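Local coordinates for L-fuculose phosphate aldolase (Streptococcus pneumoniae, PDB 4C24), which is a tetrameric zinc-binding enzyme of the class II aldolase and adducin family, with an AraD-like fold, at residues A[115-126]-A[196-207]. Numbering follows the deposited sequence. Where two conformers were deposited one is given.
Sequences PASHYMIAVAGK and VVLPDEEMELMA
Met-203, on the first turns of helix 200-210, bends its side chain against the methyl of Ala-116 in the loop 115-126. Bends at chi2 (-48°) and chi3 (-67°) lay CG and SD alongside that methyl, with CG 3.6 Å from Ala-116 CB, and turn the terminal CE inward. There it meets Ala-122 CB at 3.7 Å and the carbonyl oxygen of Tyr-119, Tyr-119 O, at 3.6 Å; it also touches Ile-121 CG2 in one of the two conformers of that residue. One turn later Met-206 repeats the theme: its CG rests on Ala-122 CB (3.6 Å), while its sulfur reaches Tyr-119 CD1 at 3.7 Å in an oblique Met-aromatic contact. Tyr-119 CB is touched by Met-206 CE and by Leu-198 CD1, which approach it from directions roughly at right angles.

Two polar contacts accompany this packing, one buried and one at the surface. Ala-116, centre of an inverse gamma turn, offers its carbonyl O to Leu-198 N at 2.9 Å; the N-H points almost straight at the oxygen (171°) yet comes from above the carbonyl plane. Beside it, Val-197 spreads its two methyls against the ring of Pro-115. At the exposed edge the extended chain of Lys-126 brings NZ to Asp-200 OD2 at 2.8 Å, a salt bridge in which NZ lies above the carboxylate plane.

Helix 169-192 backs the loop through Tyr-186 and Val-179. The ring of Tyr-136 of a second subunit meets that of Tyr-119 with the planes nearly parallel, and the zinc ligand His-160 of that same subunit sits edge-to-face with it. The arrangement is thus a C-terminal helix clasped onto a loop of the AraD-like aldolase fold, at a subunit interface beside a zinc site.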
ATOM      1  N   PRO A 115      21.336   7.698  -3.224  1.00 13.30           N
ATOM      2  CA  PRO A 115      22.299   8.176  -2.252  1.00 13.42           C
ATOM      3  C   PRO A 115      21.861   7.955  -0.815  1.00 13.14           C
ATOM      4  O   PRO A 115      20.767   7.433  -0.588  1.00 14.29           O
ATOM      5  CB  PRO A 115      22.351   9.686  -2.544  1.00 12.98           C
ATOM      6  CG  PRO A 115      20.954   9.990  -2.955  1.00 13.41           C
ATOM      7  CD  PRO A 115      20.354   8.736  -3.573  1.00 14.31           C
ATOM      8  N   ALA A 116      22.705   8.368   0.132  1.00 12.61           N
ATOM      9  CA  ALA A 116      22.479   8.182   1.563  1.00 13.88           C
ATOM     10  C   ALA A 116      21.542   9.214   2.188  1.00 12.83           C
ATOM     11  O   ALA A 116      21.915   9.888   3.165  1.00 14.78           O
ATOM     12  CB  ALA A 116      23.803   8.172   2.294  1.00 15.44           C
ATOM     13  N   SER A 117      20.319   9.313   1.672  1.00 12.86           N
ATOM     14  CA  SER A 117      19.305  10.131   2.334  1.00 13.49           C
ATOM     15  C   SER A 117      18.819   9.476   3.620  1.00 14.63           C
ATOM     16  O   SER A 117      18.341  10.151   4.500  1.00 15.23           O
ATOM     17  CB  SER A 117      18.128  10.472   1.407  1.00 15.61           C
ATOM     18  OG  SER A 117      17.708   9.350   0.638  1.00 19.16           O
ATOM     19  N   HIS A 118      18.924   8.142   3.688  1.00 14.47           N
ATOM     20  CA  HIS A 118      18.684   7.421   4.926  1.00 14.93           C
ATOM     21  C   HIS A 118      19.902   6.599   5.257  1.00 12.68           C
ATOM     22  O   HIS A 118      20.487   5.968   4.358  1.00 14.94           O
ATOM     23  CB  HIS A 118      17.476   6.509   4.783  1.00 13.35           C
ATOM     24  CG  HIS A 118      16.964   6.022   6.095  1.00 13.26           C
ATOM     25  ND1 HIS A 118      17.573   5.000   6.791  1.00 13.77           N
ATOM     26  CD2 HIS A 118      15.937   6.455   6.867  1.00 13.35           C
ATOM     27  CE1 HIS A 118      16.922   4.810   7.931  1.00 16.86           C
ATOM     28  NE2 HIS A 118      15.932   5.683   8.006  1.00 14.38           N
ATOM     29  N   TYR A 119      20.292   6.586   6.531  1.00 13.13           N
ATOM     30  CA  TYR A 119      21.526   5.899   6.932  1.00 14.35           C
ATOM     31  C   TYR A 119      21.531   4.381   6.694  1.00 13.77           C
ATOM     32  O   TYR A 119      22.593   3.783   6.574  1.00 15.61           O
ATOM     33  CB  TYR A 119      21.905   6.210   8.373  1.00 15.10           C
ATOM     34  CG  TYR A 119      21.179   5.405   9.407  1.00 14.21           C
ATOM     35  CD1 TYR A 119      21.695   4.186   9.808  1.00 14.28           C
ATOM     36  CD2 TYR A 119      19.985   5.853   9.973  1.00 14.97           C
ATOM     37  CE1 TYR A 119      21.048   3.417  10.751  1.00 15.00           C
ATOM     38  CE2 TYR A 119      19.328   5.070  10.926  1.00 15.57           C
ATOM     39  CZ  TYR A 119      19.884   3.863  11.308  1.00 16.17           C
ATOM     40  OH  TYR A 119      19.230   3.089  12.240  1.00 19.61           O
ATOM     41  N   MET A 120      20.341   3.785   6.613  1.00 13.87           N
ATOM     42  CA  MET A 120      20.255   2.325   6.467  1.00 14.75           C
ATOM     43  C   MET A 120      20.786   1.794   5.148  1.00 14.15           C
ATOM     44  O   MET A 120      20.993   0.589   4.968  1.00 14.62           O
ATOM     45  CB  MET A 120      18.830   1.843   6.700  1.00 16.49           C
ATOM     46  CG  MET A 120      18.458   1.816   8.163  1.00 19.52           C
ATOM     47  SD  MET A 120      19.451   0.683   9.154  1.00 26.50           S
ATOM     48  CE  MET A 120      19.329  -0.816   8.212  1.00 22.61           C
ATOM     49  N   ILE A 121      21.028   2.678   4.187  1.00 13.63           N
ATOM     50  CA  ILE A 121      21.585   2.245   2.925  0.50 14.53           C
ATOM     51  C   ILE A 121      22.959   1.609   3.141  1.00 12.70           C
ATOM     52  O   ILE A 121      23.439   0.909   2.280  1.00 13.53           O
ATOM     53  CB  ILE A 121      21.614   3.385   1.870  0.50 15.04           C
ATOM     54  CG1 ILE A 121      21.720   2.790   0.459  0.50 15.66           C
ATOM     55  CG2 ILE A 121      22.686   4.446   2.176  0.50 17.74           C
ATOM     56  CD1 ILE A 121      20.669   1.734   0.167  0.50 20.62           C
ATOM     57  N   ALA A 122      23.607   1.895   4.268  1.00 14.83           N
ATOM     58  CA  ALA A 122      24.907   1.286   4.586  1.00 15.19           C
ATOM     59  C   ALA A 122      24.923  -0.250   4.592  1.00 15.32           C
ATOM     60  O   ALA A 122      25.986  -0.852   4.509  1.00 17.14           O
ATOM     61  CB  ALA A 122      25.449   1.820   5.891  1.00 16.01           C
ATOM     62  N   VAL A 123      23.753  -0.877   4.631  1.00 16.10           N
ATOM     63  CA  VAL A 123      23.738  -2.330   4.394  1.00 16.77           C
ATOM     64  C   VAL A 123      24.251  -2.702   2.996  1.00 14.65           C
ATOM     65  O   VAL A 123      24.745  -3.797   2.782  1.00 18.39           O
ATOM     66  CB  VAL A 123      22.360  -2.972   4.643  1.00 17.18           C
ATOM     67  CG1 VAL A 123      21.924  -2.746   6.082  1.00 21.30           C
ATOM     68  CG2 VAL A 123      21.321  -2.493   3.627  1.00 17.13           C
ATOM     69  N   ALA A 124      24.135  -1.779   2.034  1.00 14.66           N
ATOM     70  CA  ALA A 124      24.632  -2.013   0.703  1.00 16.37           C
ATOM     71  C   ALA A 124      25.910  -1.231   0.383  1.00 15.94           C
ATOM     72  O   ALA A 124      26.744  -1.718  -0.358  1.00 16.53           O
ATOM     73  CB  ALA A 124      23.546  -1.705  -0.302  1.00 17.42           C
ATOM     74  N   GLY A 125      26.056  -0.039   0.954  1.00 16.94           N
ATOM     75  CA  GLY A 125      27.220   0.830   0.695  1.00 18.62           C
ATOM     76  C   GLY A 125      26.835   2.278   0.908  1.00 16.97           C
ATOM     77  O   GLY A 125      25.764   2.565   1.421  1.00 16.96           O
ATOM     78  N   LYS A 126      27.706   3.214   0.538  1.00 16.38           N
ATOM     79  CA  LYS A 126      27.332   4.638   0.740  1.00 17.62           C
ATOM     80  C   LYS A 126      26.239   5.097  -0.214  1.00 15.60           C
ATOM     81  O   LYS A 126      25.553   6.095   0.037  1.00 17.56           O
ATOM     82  CB  LYS A 126      28.554   5.566   0.671  1.00 19.94           C
ATOM     83  CG  LYS A 126      29.176   5.671  -0.707  1.00 20.53           C
ATOM     84  CD  LYS A 126      30.253   6.746  -0.761  1.00 23.96           C
ATOM     85  CE  LYS A 126      30.708   6.897  -2.197  1.00 24.58           C
ATOM     86  NZ  LYS A 126      31.885   7.833  -2.248  1.00 26.34           N
ATOM     87  N   VAL A 196      18.074  15.472   2.157  1.00 14.70           N
ATOM     88  CA  VAL A 196      19.373  15.698   2.753  1.00 14.61           C
ATOM     89  C   VAL A 196      20.183  14.413   2.710  1.00 14.37           C
ATOM     90  O   VAL A 196      19.733  13.367   3.233  1.00 16.69           O
ATOM     91  CB  VAL A 196      19.219  16.192   4.184  1.00 17.76           C
ATOM     92  CG1 VAL A 196      20.583  16.428   4.805  1.00 19.03           C
ATOM     93  CG2 VAL A 196      18.378  17.467   4.174  1.00 18.79           C
ATOM     94  N   VAL A 197      21.356  14.464   2.092  1.00 14.01           N
ATOM     95  CA  VAL A 197      22.198  13.286   1.932  1.00 13.06           C
ATOM     96  C   VAL A 197      23.351  13.326   2.907  1.00 14.62           C
ATOM     97  O   VAL A 197      24.108  14.316   2.974  1.00 17.87           O
ATOM     98  CB  VAL A 197      22.728  13.139   0.496  1.00 14.20           C
ATOM     99  CG1 VAL A 197      23.682  11.949   0.381  1.00 14.80           C
ATOM    100  CG2 VAL A 197      21.572  13.041  -0.497  1.00 14.45           C
ATOM    101  N   LEU A 198      23.505  12.227   3.656  1.00 14.94           N
ATOM    102  CA  LEU A 198      24.560  12.133   4.640  1.00 14.33           C
ATOM    103  C   LEU A 198      25.914  12.127   3.948  1.00 14.03           C
ATOM    104  O   LEU A 198      26.053  11.548   2.878  1.00 17.01           O
ATOM    105  CB  LEU A 198      24.373  10.878   5.505  1.00 14.67           C
ATOM    106  CG  LEU A 198      23.067  10.962   6.284  1.00 13.42           C
ATOM    107  CD1 LEU A 198      22.864   9.616   6.997  1.00 16.32           C
ATOM    108  CD2 LEU A 198      22.987  12.141   7.251  1.00 17.78           C
ATOM    109  N   PRO A 199      26.919  12.785   4.548  1.00 16.30           N
ATOM    110  CA  PRO A 199      28.218  12.849   3.856  1.00 17.81           C
ATOM    111  C   PRO A 199      28.962  11.518   3.868  1.00 18.88           C
ATOM    112  O   PRO A 199      28.683  10.650   4.718  1.00 18.71           O
ATOM    113  CB  PRO A 199      28.993  13.911   4.642  1.00 20.90           C
ATOM    114  CG  PRO A 199      28.310  14.039   5.958  1.00 20.24           C
ATOM    115  CD  PRO A 199      26.889  13.568   5.793  1.00 16.28           C
ATOM    116  N   ASP A 200      29.888  11.348   2.931  1.00 19.22           N
ATOM    117  CA  ASP A 200      30.643  10.112   2.808  1.00 19.60           C
ATOM    118  C   ASP A 200      31.335   9.708   4.115  1.00 19.65           C
ATOM    119  O   ASP A 200      31.380   8.513   4.438  1.00 21.74           O
ATOM    120  CB  ASP A 200      31.679  10.213   1.681  1.00 22.23           C
ATOM    121  CG  ASP A 200      31.059  10.136   0.294  1.00 24.70           C
ATOM    122  OD1 ASP A 200      29.815  10.042   0.173  1.00 25.45           O
ATOM    123  OD2 ASP A 200      31.840  10.181  -0.699  1.00 29.65           O
ATOM    124  N   GLU A 201      31.881  10.677   4.854  1.00 20.36           N
ATOM    125  CA  GLU A 201      32.561  10.388   6.130  1.00 22.17           C
ATOM    126  C   GLU A 201      31.600   9.706   7.103  1.00 21.84           C
ATOM    127  O   GLU A 201      31.968   8.750   7.791  1.00 22.22           O
ATOM    128  CB  GLU A 201      33.113  11.665   6.765  1.00 28.74           C
ATOM    129  CG  GLU A 201      33.857  11.404   8.069  1.00 33.81           C
ATOM    130  CD  GLU A 201      34.784  12.532   8.496  1.00 41.01           C
ATOM    131  OE1 GLU A 201      34.890  13.549   7.773  1.00 48.93           O
ATOM    132  OE2 GLU A 201      35.417  12.393   9.564  1.00 47.88           O
ATOM    133  N   GLU A 202      30.372  10.209   7.159  1.00 19.29           N
ATOM    134  CA  GLU A 202      29.361   9.630   8.042  1.00 18.16           C
ATOM    135  C   GLU A 202      29.017   8.239   7.545  1.00 18.51           C
ATOM    136  O   GLU A 202      28.854   7.319   8.361  1.00 19.64           O
ATOM    137  CB  GLU A 202      28.119  10.520   8.116  1.00 18.96           C
ATOM    138  CG  GLU A 202      27.005   9.984   9.014  1.00 20.01           C
ATOM    139  CD  GLU A 202      27.331   9.998  10.499  1.00 19.27           C
ATOM    140  OE1 GLU A 202      28.425  10.472  10.894  1.00 21.32           O
ATOM    141  OE2 GLU A 202      26.464   9.538  11.279  1.00 20.21           O
ATOM    142  N   MET A 203      28.928   8.066   6.227  1.00 17.88           N
ATOM    143  CA  MET A 203      28.646   6.728   5.680  1.00 18.31           C
ATOM    144  C   MET A 203      29.796   5.740   5.893  1.00 20.11           C
ATOM    145  O   MET A 203      29.558   4.545   6.088  1.00 20.30           O
ATOM    146  CB  MET A 203      28.174   6.791   4.230  1.00 18.34           C
ATOM    147  CG  MET A 203      26.852   7.537   4.080  1.00 17.25           C
ATOM    148  SD  MET A 203      25.554   7.028   5.251  1.00 19.48           S
ATOM    149  CE  MET A 203      25.254   5.360   4.688  1.00 21.46           C
ATOM    150  N   GLU A 204      31.036   6.234   5.870  1.00 19.76           N
ATOM    151  CA  GLU A 204      32.210   5.405   6.179  1.00 21.14           C
ATOM    152  C   GLU A 204      32.106   4.915   7.624  1.00 21.62           C
ATOM    153  O   GLU A 204      32.369   3.735   7.922  1.00 23.41           O
ATOM    154  CB  GLU A 204      33.490   6.219   5.994  1.00 23.85           C
ATOM    155  N   LEU A 205      31.685   5.815   8.514  1.00 20.64           N
ATOM    156  CA  LEU A 205      31.442   5.470   9.916  1.00 20.79           C
ATOM    157  C   LEU A 205      30.322   4.444  10.019  1.00 22.29           C
ATOM    158  O   LEU A 205      30.428   3.480  10.772  1.00 24.32           O
ATOM    159  CB  LEU A 205      31.132   6.740  10.725  1.00 23.89           C
ATOM    160  CG  LEU A 205      30.708   6.697  12.192  1.00 25.68           C
ATOM    161  CD1 LEU A 205      31.574   5.782  13.048  1.00 31.38           C
ATOM    162  CD2 LEU A 205      30.736   8.114  12.738  1.00 30.02           C
ATOM    163  N   MET A 206      29.268   4.638   9.236  1.00 19.73           N
ATOM    164  CA  MET A 206      28.138   3.736   9.237  1.00 21.00           C
ATOM    165  C   MET A 206      28.557   2.317   8.851  1.00 22.05           C
ATOM    166  O   MET A 206      28.109   1.342   9.477  1.00 24.26           O
ATOM    167  CB  MET A 206      27.064   4.257   8.279  1.00 19.52           C
ATOM    168  CG  MET A 206      25.634   4.028   8.777  1.00 21.91           C
ATOM    169  SD  MET A 206      25.290   4.882  10.331  1.00 22.80           S
ATOM    170  CE  MET A 206      25.458   6.590   9.790  1.00 22.63           C
ATOM    171  N   ALA A 207      29.428   2.215   7.846  1.00 22.65           N
ATOM    172  CA  ALA A 207      29.928   0.918   7.389  1.00 24.97           C
ATOM    173  C   ALA A 207      30.612   0.184   8.527  1.00 24.59           C
ATOM    174  O   ALA A 207      30.416  -1.021   8.690  1.00 28.36           O
ATOM    175  CB  ALA A 207      30.881   1.062   6.212  1.00 24.01           C
TER